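Protein, Family 18 Chitinase (Crocus vernus, PDB 3SIM) probably binds and hydrolyses chitin as a plant glycosyl hydrolase of family 18, built on a TIM barrel. Local coordinates at residues 201-204 and 205-209. Sequence-based numbering, arbitrary orientation.
Sequences GYYN and NAASK
Tyr203 and Ala207 meet one turn apart on a single alpha-helix, CE1 of the ring lying 4.1 Å from the methyl CB and approaching it obliquely. The tyrosine CG stands opposite its own backbone N (chi1 178°), which carries the ring off the helix to Phe187 and His248. In Tyr202 CG lies beside the backbone N instead (chi1 -63°), and this puts CD1 4.1 Å from Asn205 ND2, which sits at the edge of the ring, near its plane, with ring and amide planes 52° apart; the same ring stacks on that of Tyr190.

Four i to i+4 backbone hydrogen bonds join the two turns: Asn205 N to Gly201 O (3.0 Å), Ala206 N to Tyr202 O, Ala207 N to Tyr203 O (3.1 Å) and Ser208 N to Asn204 O. Among polar side chains, the Asn205 amide lies flat against Gly201 O, which faces its CG at 3.1 Å, and the poor angle to ND2 makes no hydrogen bond. Asn204 OD1 accepts a hydrogen bond from Lys246 NZ, and Lys209 NZ forms a salt bridge with Asp166 OD2 and a hydrogen bond with Tyr185 OH.

Helix 196-209 is the crossover of a beta-alpha-beta unit in the TIM barrel, linking the parallel neighbours 182-184 and 215-220; Tyr203 ties it directly to the second strand through a hydrogen bond between its OH and Val215 O.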
ATOM      1  N   GLY A 201      -5.789 -20.871  -4.672  1.00 11.52           N
ATOM      2  CA  GLY A 201      -6.602 -20.588  -5.838  1.00 12.33           C
ATOM      3  C   GLY A 201      -6.790 -19.084  -6.094  1.00 12.07           C
ATOM      4  O   GLY A 201      -6.700 -18.626  -7.194  1.00 10.60           O
ATOM      5  N   TYR A 202      -6.994 -18.341  -5.031  1.00 11.80           N
ATOM      6  CA  TYR A 202      -7.097 -16.881  -5.137  1.00 11.97           C
ATOM      7  C   TYR A 202      -5.785 -16.245  -5.613  1.00 11.27           C
ATOM      8  O   TYR A 202      -5.813 -15.394  -6.418  1.00 11.56           O
ATOM      9  CB  TYR A 202      -7.639 -16.197  -3.871  1.00 11.88           C
ATOM     10  CG  TYR A 202      -9.057 -16.566  -3.459  1.00 13.80           C
ATOM     11  CD1 TYR A 202     -10.041 -16.856  -4.395  1.00 15.09           C
ATOM     12  CD2 TYR A 202      -9.393 -16.660  -2.138  1.00 14.63           C
ATOM     13  CE1 TYR A 202     -11.298 -17.216  -4.014  1.00 13.44           C
ATOM     14  CE2 TYR A 202     -10.636 -17.019  -1.758  1.00 16.63           C
ATOM     15  CZ  TYR A 202     -11.586 -17.287  -2.691  1.00 15.95           C
ATOM     16  OH  TYR A 202     -12.804 -17.617  -2.270  1.00 17.20           O
ATOM     17  N   TYR A 203      -4.670 -16.707  -5.086  1.00  9.26           N
ATOM     18  CA  TYR A 203      -3.378 -16.242  -5.502  1.00 10.07           C
ATOM     19  C   TYR A 203      -3.103 -16.495  -6.984  1.00 10.67           C
ATOM     20  O   TYR A 203      -2.726 -15.609  -7.671  1.00  8.97           O
ATOM     21  CB  TYR A 203      -2.211 -16.817  -4.684  1.00  9.69           C
ATOM     22  CG  TYR A 203      -0.919 -16.300  -5.255  1.00 11.32           C
ATOM     23  CD1 TYR A 203      -0.241 -16.965  -6.230  1.00 10.57           C
ATOM     24  CD2 TYR A 203      -0.473 -15.057  -4.915  1.00 11.28           C
ATOM     25  CE1 TYR A 203       0.864 -16.420  -6.795  1.00 13.57           C
ATOM     26  CE2 TYR A 203       0.617 -14.512  -5.446  1.00 12.18           C
ATOM     27  CZ  TYR A 203       1.305 -15.170  -6.386  1.00 16.81           C
ATOM     28  OH  TYR A 203       2.397 -14.599  -6.900  1.00 20.95           O
ATOM     29  N   ASN A 204      -3.328 -17.699  -7.445  1.00 11.70           N
ATOM     30  CA  ASN A 204      -3.158 -17.998  -8.833  1.00 12.38           C
ATOM     31  C   ASN A 204      -4.114 -17.176  -9.740  1.00 12.00           C
ATOM     32  O   ASN A 204      -3.715 -16.782 -10.776  1.00 13.05           O
ATOM     33  CB  ASN A 204      -3.136 -19.489  -9.127  1.00 12.80           C
ATOM     34  CG  ASN A 204      -1.922 -20.239  -8.471  1.00 15.46           C
ATOM     35  OD1 ASN A 204      -0.781 -19.975  -8.668  1.00 15.73           O
ATOM     36  ND2 ASN A 204      -2.242 -21.210  -7.769  1.00 20.34           N
ATOM     37  N   ASN A 205      -5.323 -16.913  -9.278  1.00 11.36           N
ATOM     38  CA  ASN A 205      -6.271 -16.080  -9.985  1.00 11.33           C
ATOM     39  C   ASN A 205      -5.717 -14.629 -10.144  1.00 11.01           C
ATOM     40  O   ASN A 205      -5.739 -14.110 -11.206  1.00 10.64           O
ATOM     41  CB  ASN A 205      -7.616 -15.977  -9.269  1.00 11.62           C
ATOM     42  CG  ASN A 205      -8.475 -17.259  -9.301  1.00 17.96           C
ATOM     43  OD1 ASN A 205      -8.335 -18.124 -10.110  1.00 25.09           O
ATOM     44  ND2 ASN A 205      -9.423 -17.298  -8.412  0.50 16.24           N
ATOM     45  N   ALA A 206      -5.193 -14.070  -9.054  1.00  8.73           N
ATOM     46  CA  ALA A 206      -4.578 -12.753  -9.024  1.00  9.71           C
ATOM     47  C   ALA A 206      -3.340 -12.584  -9.958  1.00 10.44           C
ATOM     48  O   ALA A 206      -3.258 -11.618 -10.673  1.00 10.93           O
ATOM     49  CB  ALA A 206      -4.228 -12.393  -7.677  1.00  8.95           C
ATOM     50  N   ALA A 207      -2.478 -13.599  -9.953  1.00 10.55           N
ATOM     51  CA  ALA A 207      -1.311 -13.747 -10.800  1.00 10.93           C
ATOM     52  C   ALA A 207      -1.648 -13.776 -12.298  1.00 10.89           C
ATOM     53  O   ALA A 207      -1.009 -13.161 -13.051  1.00 11.10           O
ATOM     54  CB  ALA A 207      -0.503 -14.975 -10.424  1.00 10.47           C
ATOM     55  N   SER A 208      -2.686 -14.489 -12.684  1.00 11.51           N
ATOM     56  CA  SER A 208      -3.284 -14.502 -13.932  0.50 11.83           C
ATOM     57  C   SER A 208      -3.979 -13.176 -14.306  1.00 11.68           C
ATOM     58  O   SER A 208      -3.715 -12.829 -15.413  1.00 12.50           O
ATOM     59  CB  SER A 208      -4.327 -15.620 -14.030  0.50 12.26           C
ATOM     60  OG  SER A 208      -3.705 -16.840 -13.776  0.50 12.42           O
ATOM     61  N   LYS A 209      -4.778 -12.547 -13.465  1.00 11.51           N
ATOM     62  CA  LYS A 209      -5.460 -11.345 -13.835  1.00 11.56           C
ATOM     63  C   LYS A 209      -4.377 -10.273 -14.145  1.00 11.89           C
ATOM     64  O   LYS A 209      -4.446  -9.646 -15.145  1.00 12.00           O
ATOM     65  CB  LYS A 209      -6.369 -10.876 -12.696  1.00 12.56           C
ATOM     66  CG  LYS A 209      -7.760 -11.506 -12.519  1.00 13.82           C
ATOM     67  CD  LYS A 209      -8.454 -11.088 -11.227  1.00 15.72           C
ATOM     68  CE  LYS A 209      -7.949 -11.839 -10.001  1.00 21.04           C
ATOM     69  NZ  LYS A 209      -8.646 -11.577  -8.745  1.00 25.14           N
TER